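Local atomic coordinates of long-chain-fatty-acid--CoA ligase FadD13 (PDB entry 5ZRN), a protein that belongs to the ANL clan of AMP-binding enzymes and is modelled here as a single chain with 5'-O-{[(1R)-1-hydroxydodecyl]sulfamoyl}adenosine. Residues E242-I247 with A269-Y274; V57-P62 with V104-A109; I357-Y362 with G376-G381. All blocks are in the same frame, centred on the assembly; numbering follows the deposited sequence.

Contact 1 (E242-I247 with A269-Y274); sequences EERVCI and APDFRY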
loop_
_atom_site.group_PDB
_atom_site.type_symbol
_atom_site.label_atom_id
_atom_site.label_comp_id
_atom_site.label_asym_id
_atom_site.label_seq_id
_atom_site.Cartn_x
_atom_site.Cartn_y
_atom_site.Cartn_z
ATOM N N GLU A 242 14.225 19.728 -3.176
ATOM C CA GLU A 242 14.048 20.092 -4.581
ATOM C C GLU A 242 12.625 19.868 -5.069
ATOM O O GLU A 242 12.126 20.618 -5.911
ATOM C CB GLU A 242 15.012 19.309 -5.476
ATOM C CG GLU A 242 16.464 19.743 -5.368
ATOM C CD GLU A 242 16.649 21.218 -5.670
ATOM O OE1 GLU A 242 16.256 21.654 -6.777
ATOM O OE2 GLU A 242 17.188 21.941 -4.800
ATOM N N GLU A 243 11.971 18.838 -4.546
ATOM C CA GLU A 243 10.604 18.542 -4.952
ATOM C C GLU A 243 9.567 19.101 -3.986
ATOM O O GLU A 243 8.371 18.818 -4.100
ATOM C CB GLU A 243 10.420 17.033 -5.127
ATOM C CG GLU A 243 10.965 16.520 -6.440
ATOM C CD GLU A 243 10.485 17.345 -7.624
ATOM O OE1 GLU A 243 9.286 17.700 -7.662
ATOM O OE2 GLU A 243 11.303 17.633 -8.526
ATOM N N ARG A 244 10.033 19.904 -3.041
ATOM C CA ARG A 244 9.147 20.529 -2.072
ATOM C C ARG A 244 8.149 19.551 -1.463
ATOM O O ARG A 244 6.937 19.765 -1.528
ATOM C CB ARG A 244 8.393 21.678 -2.739
ATOM C CG ARG A 244 9.304 22.702 -3.370
ATOM C CD ARG A 244 8.940 24.069 -2.864
ATOM N NE ARG A 244 8.118 24.819 -3.800
ATOM C CZ ARG A 244 7.287 25.791 -3.446
ATOM N NH1 ARG A 244 7.154 26.122 -2.167
ATOM N NH2 ARG A 244 6.613 26.456 -4.374
ATOM N N VAL A 245 8.670 18.477 -0.880
ATOM C CA VAL A 245 7.848 17.462 -0.241
ATOM C C VAL A 245 7.230 18.034 1.023
ATOM O O VAL A 245 7.862 18.805 1.740
ATOM C CB VAL A 245 8.686 16.223 0.155
ATOM C CG1 VAL A 245 7.887 15.323 1.080
ATOM C CG2 VAL A 245 9.097 15.456 -1.083
ATOM N N CYS A 246 5.988 17.649 1.286
ATOM C CA CYS A 246 5.290 18.098 2.475
ATOM C C CYS A 246 5.183 16.934 3.453
ATOM O O CYS A 246 5.233 17.123 4.665
ATOM C CB CYS A 246 3.878 18.559 2.126
ATOM S SG CYS A 246 3.730 19.715 0.781
ATOM N N ILE A 247 5.029 15.727 2.914
ATOM C CA ILE A 247 4.859 14.544 3.747
ATOM C C ILE A 247 5.722 13.385 3.280
ATOM O O ILE A 247 5.900 13.180 2.083
ATOM C CB ILE A 247 3.393 14.074 3.724
ATOM C CG1 ILE A 247 2.465 15.258 3.992
ATOM C CG2 ILE A 247 3.185 12.968 4.748
ATOM C CD1 ILE A 247 1.013 14.955 3.707
ATOM N N ALA A 269 14.026 22.641 4.634
ATOM C CA ALA A 269 12.898 22.309 3.766
ATOM C C ALA A 269 11.614 22.867 4.394
ATOM O O ALA A 269 10.914 22.168 5.127
ATOM C CB ALA A 269 12.799 20.803 3.607
ATOM N N PRO A 270 11.294 24.141 4.107
ATOM C CA PRO A 270 10.118 24.854 4.616
ATOM C C PRO A 270 8.809 24.101 4.456
ATOM O O PRO A 270 7.974 24.087 5.363
ATOM C CB PRO A 270 10.108 26.145 3.799
ATOM C CG PRO A 270 11.545 26.347 3.451
ATOM C CD PRO A 270 11.993 24.955 3.096
ATOM N N ASP A 271 8.639 23.479 3.296
ATOM C CA ASP A 271 7.419 22.752 2.972
ATOM C C ASP A 271 7.207 21.434 3.711
ATOM O O ASP A 271 6.066 21.015 3.919
ATOM C CB ASP A 271 7.374 22.504 1.462
ATOM C CG ASP A 271 7.367 23.796 0.669
ATOM O OD1 ASP A 271 7.831 23.802 -0.486
ATOM O OD2 ASP A 271 6.888 24.811 1.210
ATOM N N PHE A 272 8.292 20.783 4.117
ATOM C CA PHE A 272 8.178 19.504 4.798
ATOM C C PHE A 272 7.614 19.649 6.205
ATOM O O PHE A 272 8.160 20.385 7.028
ATOM C CB PHE A 272 9.535 18.814 4.864
ATOM C CG PHE A 272 9.444 17.376 5.232
ATOM C CD1 PHE A 272 9.211 16.413 4.256
ATOM C CD2 PHE A 272 9.542 16.981 6.559
ATOM C CE1 PHE A 272 9.075 15.072 4.597
ATOM C CE2 PHE A 272 9.408 15.639 6.916
ATOM C CZ PHE A 272 9.173 14.682 5.935
ATOM N N ARG A 273 6.533 18.922 6.476
ATOM C CA ARG A 273 5.862 18.976 7.774
ATOM C C ARG A 273 6.061 17.744 8.665
ATOM O O ARG A 273 6.348 17.881 9.853
ATOM C CB ARG A 273 4.359 19.207 7.570
ATOM C CG ARG A 273 4.024 20.287 6.550
ATOM C CD ARG A 273 2.578 20.747 6.685
ATOM N NE ARG A 273 1.600 19.702 6.375
ATOM C CZ ARG A 273 1.112 19.451 5.160
ATOM N NH1 ARG A 273 1.499 20.163 4.109
ATOM N NH2 ARG A 273 0.226 18.480 4.997
ATOM N N TYR A 274 5.906 16.541 8.111
ATOM C CA TYR A 274 6.067 15.340 8.937
ATOM C C TYR A 274 6.275 14.026 8.198
ATOM O O TYR A 274 6.077 13.928 6.983
ATOM C CB TYR A 274 4.859 15.172 9.869
ATOM C CG TYR A 274 3.556 14.902 9.146
ATOM C CD1 TYR A 274 2.755 15.953 8.686
ATOM C CD2 TYR A 274 3.134 13.594 8.900
ATOM C CE1 TYR A 274 1.556 15.705 7.998
ATOM C CE2 TYR A 274 1.945 13.333 8.214
ATOM C CZ TYR A 274 1.161 14.393 7.765
ATOM O OH TYR A 274 -0.008 14.133 7.088
#
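R273 gives its backbone N-H to the carbonyl of C246, N to O 2.9 Å and nearly straight at 170°, the one backbone hydrogen bond between 242-247 and 269-274. The same C246 oxygen lies over one face of the F272 ring, displaced toward its rim, while V245 CG1 comes in at the ring edge, 3.6 Å from F272 CD1. I247 and Y274 run side by side: with CG1 beside its backbone N (chi1 -49°), I247 turns CG2 to the ring, 3.7 Å from Y274 CE2, in an off-centre CH-pi contact. Two CA-H groups face carbonyls, C246 CA with D271 O (3.3 Å) and I247 CA with Y274 O (3.5 Å). R244 and D271 form an ion pair, doubtful in detail because D271 OD1 is modelled too close to its neighbour. The R273 guanidinium passes C246 CB and I247 CD1 to a salt bridge with D198. I247 and Y274 make a parallel bridge where strands 247-249 and 274-278 enter the large mixed sheet. Helix 236-242 ends in a Schellman motif with R244 at C-prime, and a type I turn, A269 to F272, leads into the second strand. Register probably rests on the R273-C246 bond and apolar contact more than on R244.

Contact 2 (V57-P62 with V104-A109); sequences VALLMP and VVIYGA
I106 lies alongside both L59 and M61, its CG2 3.4 Å from M61 CE and its CB 3.9 Å from L59 CD2. The two strands, 56-60 and 104-107, are the central pair of a four-stranded parallel sheet with helices on both faces, an alpha/beta layering in which 80-83 flanks 56-60 and 130-132 flanks 104-107. The chain leaves 56-60 through helix 65-77 to its neighbour 80-83, a beta-alpha-beta crossover, and comes back through helix 90-100 to 104-107. The short strand axes run 4.7 Å apart at closest approach, 19° from parallel. Two alternating faces result. V57, L59, V104 and I106 share one, where L59 and I106, joined by M61, meet L70 of helix 65-77. A58, L60, V105 and Y107 share the other, against helices 90-100 and 112-120, and here A58 CB is 3.8 Å from V105 CG2. M61 starts with CG wedged between its backbone N and carbonyl carbon (chi1 55°), and a bend at the sulfur turns the methyl back onto I106. Four hydrogen bonds tie the backbones, passing from strand to strand: A58 N to V104 O, I106 N to A58 O, L60 N to I106 O and G108 N to L60 O. The L60 oxygen that accepts the G108 N-H (N to O 2.9 Å) also faces the CA-H of Y107, with CA 3.0 Å away.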
loop_
_atom_site.group_PDB
_atom_site.type_symbol
_atom_site.label_atom_id
_atom_site.label_comp_id
_atom_site.label_asym_id
_atom_site.label_seq_id
_atom_site.Cartn_x
_atom_site.Cartn_y
_atom_site.Cartn_z
ATOM N N VAL A 57 -4.100 -10.561 -12.215
ATOM C CA VAL A 57 -2.980 -10.047 -12.991
ATOM C C VAL A 57 -1.821 -9.844 -12.013
ATOM O O VAL A 57 -1.928 -9.034 -11.087
ATOM C CB VAL A 57 -3.303 -8.686 -13.600
ATOM C CG1 VAL A 57 -2.124 -8.205 -14.438
ATOM C CG2 VAL A 57 -4.562 -8.780 -14.428
ATOM N N ALA A 58 -0.727 -10.577 -12.208
ATOM C CA ALA A 58 0.431 -10.458 -11.329
ATOM C C ALA A 58 1.328 -9.299 -11.747
ATOM O O ALA A 58 1.554 -9.070 -12.937
ATOM C CB ALA A 58 1.221 -11.745 -11.338
ATOM N N LEU A 59 1.834 -8.562 -10.762
ATOM C CA LEU A 59 2.717 -7.434 -11.033
ATOM C C LEU A 59 4.014 -7.612 -10.251
ATOM O O LEU A 59 4.023 -7.504 -9.025
ATOM C CB LEU A 59 2.032 -6.119 -10.647
ATOM C CG LEU A 59 0.701 -5.813 -11.355
ATOM C CD1 LEU A 59 0.046 -4.613 -10.699
ATOM C CD2 LEU A 59 0.925 -5.550 -12.848
ATOM N N LEU A 60 5.091 -7.911 -10.977
ATOM C CA LEU A 60 6.438 -8.131 -10.431
ATOM C C LEU A 60 7.327 -7.054 -11.069
ATOM O O LEU A 60 7.963 -7.290 -12.103
ATOM C CB LEU A 60 6.958 -9.508 -10.862
ATOM C CG LEU A 60 7.627 -10.459 -9.865
ATOM C CD1 LEU A 60 8.522 -11.408 -10.631
ATOM C CD2 LEU A 60 8.436 -9.706 -8.852
ATOM N N MET A 61 7.375 -5.873 -10.463
ATOM C CA MET A 61 8.152 -4.786 -11.055
ATOM C C MET A 61 8.506 -3.691 -10.064
ATOM O O MET A 61 7.861 -3.550 -9.033
ATOM C CB MET A 61 7.351 -4.183 -12.213
ATOM C CG MET A 61 5.952 -3.728 -11.799
ATOM S SD MET A 61 5.044 -3.018 -13.175
ATOM C CE MET A 61 4.403 -4.486 -13.962
ATOM N N PRO A 62 9.541 -2.893 -10.371
ATOM C CA PRO A 62 9.918 -1.817 -9.449
ATOM C C PRO A 62 8.802 -0.781 -9.443
ATOM O O PRO A 62 7.955 -0.775 -10.342
ATOM C CB PRO A 62 11.195 -1.268 -10.070
ATOM C CG PRO A 62 10.920 -1.405 -11.530
ATOM C CD PRO A 62 10.319 -2.801 -11.622
ATOM N N VAL A 104 -2.094 -13.748 -16.082
ATOM C CA VAL A 104 -1.163 -12.861 -16.766
ATOM C C VAL A 104 -0.147 -12.297 -15.781
ATOM O O VAL A 104 -0.508 -11.893 -14.682
ATOM C CB VAL A 104 -1.897 -11.676 -17.430
ATOM C CG1 VAL A 104 -0.896 -10.659 -17.933
ATOM C CG2 VAL A 104 -2.747 -12.175 -18.572
ATOM N N VAL A 105 1.121 -12.282 -16.177
ATOM C CA VAL A 105 2.193 -11.738 -15.338
ATOM C C VAL A 105 2.936 -10.615 -16.069
ATOM O O VAL A 105 3.497 -10.822 -17.158
ATOM C CB VAL A 105 3.236 -12.811 -14.949
ATOM C CG1 VAL A 105 4.368 -12.168 -14.166
ATOM C CG2 VAL A 105 2.592 -13.890 -14.120
ATOM N N ILE A 106 2.914 -9.422 -15.480
ATOM C CA ILE A 106 3.609 -8.281 -16.058
ATOM C C ILE A 106 4.832 -8.114 -15.161
ATOM O O ILE A 106 4.685 -7.989 -13.943
ATOM C CB ILE A 106 2.775 -6.988 -15.981
ATOM C CG1 ILE A 106 1.322 -7.250 -16.395
ATOM C CG2 ILE A 106 3.411 -5.925 -16.880
ATOM C CD1 ILE A 106 1.111 -7.423 -17.865
ATOM N N TYR A 107 6.027 -8.110 -15.753
ATOM C CA TYR A 107 7.248 -8.001 -14.958
ATOM C C TYR A 107 8.259 -7.024 -15.529
ATOM O O TYR A 107 8.298 -6.785 -16.733
ATOM C CB TYR A 107 7.901 -9.385 -14.803
ATOM C CG TYR A 107 8.380 -10.007 -16.106
ATOM C CD1 TYR A 107 9.658 -9.751 -16.595
ATOM C CD2 TYR A 107 7.538 -10.826 -16.861
ATOM C CE1 TYR A 107 10.086 -10.288 -17.804
ATOM C CE2 TYR A 107 7.954 -11.372 -18.066
ATOM C CZ TYR A 107 9.228 -11.097 -18.536
ATOM O OH TYR A 107 9.640 -11.608 -19.748
ATOM N N GLY A 108 9.071 -6.458 -14.644
ATOM C CA GLY A 108 10.085 -5.512 -15.065
ATOM C C GLY A 108 11.391 -6.204 -15.402
ATOM O O GLY A 108 11.610 -7.366 -15.038
ATOM N N ALA A 109 12.263 -5.483 -16.093
ATOM C CA ALA A 109 13.556 -6.020 -16.499
ATOM C C ALA A 109 14.361 -6.560 -15.315
ATOM O O ALA A 109 15.034 -7.587 -15.430
ATOM C CB ALA A 109 14.346 -4.952 -17.245
#

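Contact 3 (I357-Y362 with G376-G381); sequences ILLKEY and GWFRTG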
loop_
_atom_site.group_PDB
_atom_site.type_symbol
_atom_site.label_atom_id
_atom_site.label_comp_id
_atom_site.label_asym_id
_atom_site.label_seq_id
_atom_site.Cartn_x
_atom_site.Cartn_y
_atom_site.Cartn_z
ATOM N N ILE A 357 -12.329 -1.444 6.445
ATOM C CA ILE A 357 -11.016 -1.555 5.817
ATOM C C ILE A 357 -10.563 -3.026 5.792
ATOM O O ILE A 357 -9.622 -3.377 5.086
ATOM C CB ILE A 357 -9.945 -0.724 6.584
ATOM C CG1 ILE A 357 -9.693 -1.337 7.959
ATOM C CG2 ILE A 357 -10.403 0.715 6.737
ATOM C CD1 ILE A 357 -8.615 -0.633 8.770
ATOM N N LEU A 358 -11.246 -3.877 6.554
ATOM C CA LEU A 358 -10.890 -5.292 6.649
ATOM C C LEU A 358 -11.026 -6.110 5.373
ATOM O O LEU A 358 -11.844 -5.805 4.505
ATOM C CB LEU A 358 -11.703 -5.970 7.762
ATOM C CG LEU A 358 -11.375 -5.495 9.186
ATOM C CD1 LEU A 358 -12.327 -6.148 10.198
ATOM C CD2 LEU A 358 -9.916 -5.827 9.508
ATOM N N LEU A 359 -10.213 -7.159 5.271
ATOM C CA LEU A 359 -10.251 -8.039 4.111
ATOM C C LEU A 359 -11.584 -8.760 3.998
ATOM O O LEU A 359 -12.306 -8.917 4.976
ATOM C CB LEU A 359 -9.137 -9.091 4.173
ATOM C CG LEU A 359 -8.813 -9.870 5.459
ATOM C CD1 LEU A 359 -9.989 -9.935 6.392
ATOM C CD2 LEU A 359 -8.336 -11.263 5.078
ATOM N N LYS A 360 -11.897 -9.194 2.786
ATOM C CA LYS A 360 -13.112 -9.937 2.528
ATOM C C LYS A 360 -12.887 -11.373 2.978
ATOM O O LYS A 360 -13.761 -11.992 3.567
ATOM C CB LYS A 360 -13.431 -9.947 1.031
ATOM C CG LYS A 360 -14.566 -10.910 0.694
ATOM C CD LYS A 360 -14.622 -11.282 -0.776
ATOM C CE LYS A 360 -15.269 -10.204 -1.603
ATOM N NZ LYS A 360 -15.404 -10.647 -3.020
ATOM N N GLU A 361 -11.694 -11.889 2.699
ATOM C CA GLU A 361 -11.351 -13.269 3.021
ATOM C C GLU A 361 -9.877 -13.530 2.723
ATOM O O GLU A 361 -9.170 -12.677 2.178
ATOM C CB GLU A 361 -12.182 -14.210 2.136
ATOM C CG GLU A 361 -11.962 -13.932 0.641
ATOM C CD GLU A 361 -12.882 -14.711 -0.301
ATOM O OE1 GLU A 361 -14.108 -14.778 -0.042
ATOM O OE2 GLU A 361 -12.373 -15.231 -1.323
ATOM N N TYR A 362 -9.420 -14.720 3.091
ATOM C CA TYR A 362 -8.061 -15.136 2.784
ATOM C C TYR A 362 -8.259 -15.946 1.505
ATOM O O TYR A 362 -9.074 -16.865 1.481
ATOM C CB TYR A 362 -7.505 -16.038 3.888
ATOM C CG TYR A 362 -6.963 -15.297 5.093
ATOM C CD1 TYR A 362 -5.907 -14.395 4.959
ATOM C CD2 TYR A 362 -7.476 -15.529 6.373
ATOM C CE1 TYR A 362 -5.370 -13.748 6.060
ATOM C CE2 TYR A 362 -6.944 -14.887 7.485
ATOM C CZ TYR A 362 -5.891 -13.999 7.318
ATOM O OH TYR A 362 -5.345 -13.356 8.406
ATOM N N GLY A 376 -17.998 -10.393 13.496
ATOM C CA GLY A 376 -17.645 -9.135 12.863
ATOM C C GLY A 376 -16.275 -8.575 13.208
ATOM O O GLY A 376 -15.800 -7.656 12.537
ATOM N N TRP A 377 -15.633 -9.117 14.240
ATOM C CA TRP A 377 -14.314 -8.633 14.648
ATOM C C TRP A 377 -13.174 -9.499 14.125
ATOM O O TRP A 377 -13.203 -10.731 14.240
ATOM C CB TRP A 377 -14.203 -8.560 16.179
ATOM C CG TRP A 377 -15.049 -7.496 16.843
ATOM C CD1 TRP A 377 -16.356 -7.603 17.233
ATOM C CD2 TRP A 377 -14.624 -6.182 17.227
ATOM N NE1 TRP A 377 -16.766 -6.439 17.841
ATOM C CE2 TRP A 377 -15.721 -5.552 17.851
ATOM C CE3 TRP A 377 -13.417 -5.478 17.106
ATOM C CZ2 TRP A 377 -15.648 -4.249 18.354
ATOM C CZ3 TRP A 377 -13.345 -4.182 17.608
ATOM C CH2 TRP A 377 -14.455 -3.582 18.225
ATOM N N PHE A 378 -12.160 -8.844 13.566
ATOM C CA PHE A 378 -10.993 -9.531 13.033
ATOM C C PHE A 378 -9.908 -9.670 14.088
ATOM O O PHE A 378 -9.446 -8.678 14.648
ATOM C CB PHE A 378 -10.409 -8.766 11.852
ATOM C CG PHE A 378 -9.077 -9.289 11.401
ATOM C CD1 PHE A 378 -8.997 -10.373 10.537
ATOM C CD2 PHE A 378 -7.900 -8.701 11.852
ATOM C CE1 PHE A 378 -7.765 -10.859 10.126
ATOM C CE2 PHE A 378 -6.665 -9.177 11.449
ATOM C CZ PHE A 378 -6.599 -10.257 10.583
ATOM N N ARG A 379 -9.489 -10.903 14.336
ATOM C CA ARG A 379 -8.452 -11.184 15.319
ATOM C C ARG A 379 -7.078 -11.032 14.669
ATOM O O ARG A 379 -6.710 -11.798 13.782
ATOM C CB ARG A 379 -8.656 -12.594 15.860
ATOM C CG ARG A 379 -10.038 -12.775 16.466
ATOM C CD ARG A 379 -10.318 -14.210 16.839
ATOM N NE ARG A 379 -9.263 -14.773 17.668
ATOM C CZ ARG A 379 -9.296 -15.996 18.188
ATOM N NH1 ARG A 379 -10.341 -16.783 17.966
ATOM N NH2 ARG A 379 -8.280 -16.433 18.924
ATOM N N THR A 380 -6.325 -10.033 15.118
ATOM C CA THR A 380 -5.005 -9.746 14.563
ATOM C C THR A 380 -3.923 -10.744 14.943
ATOM O O THR A 380 -2.906 -10.853 14.255
ATOM C CB THR A 380 -4.506 -8.378 15.015
ATOM O OG1 THR A 380 -4.234 -8.422 16.420
ATOM C CG2 THR A 380 -5.547 -7.310 14.733
ATOM N N GLY A 381 -4.138 -11.459 16.043
ATOM C CA GLY A 381 -3.145 -12.407 16.501
ATOM C C GLY A 381 -2.097 -11.691 17.336
ATOM O O GLY A 381 -1.097 -12.293 17.734
#
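Y362 OH is hydrogen-bonded to E305 OE1 and at the same time lies in the plane of the F378 ring, at its edge, 3.9 Å from F378 CE1. The two side chains cross at about a right angle, with the phenol oxygen at the rim of the phenylalanine and no stacking of ring on ring. L359 CD2 sits over one face of the Y362 ring. L358 meets the near end of F378: both methyls of its fork close on F378 CB, CD1 at 3.6 Å and CD2 at 3.8 Å, with CD2 reaching on toward F378 CG. F378 holds CG opposite its backbone N (chi1 170°), which carries the ring toward Y362. L359 adds a looser touch, CD1 to F378 CD1 at 4.3 Å. No hydrogen bond joins the two segments, and L358 and F378, the nearest pair, have CA atoms 7.7 Å apart; the segments meet through side chains, F378 facing the loop that leads from strand 350-355 of its own five-stranded antiparallel sheet to 361-362, the weakly bonded outer strand of another. Helix 366-372 runs between 361-362 and 377-380 in the chain and closes over both aromatics, with A372 against Y362 and F378. The F378 side chain lies about 7 Å from the bound 5'-O-{[(1R)-1-hydroxydodecyl]sulfamoyl}adenosine. G376, just ahead of the strand, has positive phi (84°), a backbone shape that calls for glycine.

How the contacts relate
The three contacts follow one another along the chain as contact 2, contact 1 and contact 3, without touching; their nearest atoms stay about 14 to 18 Å apart. Contact 2 is buried and regular, joining neighbouring strands inside a parallel sheet through backbone bonds and aliphatic side chains. Contact 1 lies where two strands of a different, mixed sheet begin, is only partly buried, and mixes charged groups with aromatic contact. Contact 3, also buried, joins a strand of one antiparallel sheet to the loop leading from that sheet to a short strand of another, through side chains without a hydrogen bond between the segments. Contacts 1 and 3 stand on opposite sides of the chain's centre, each with an aromatic residue within 10 Å of the ligand.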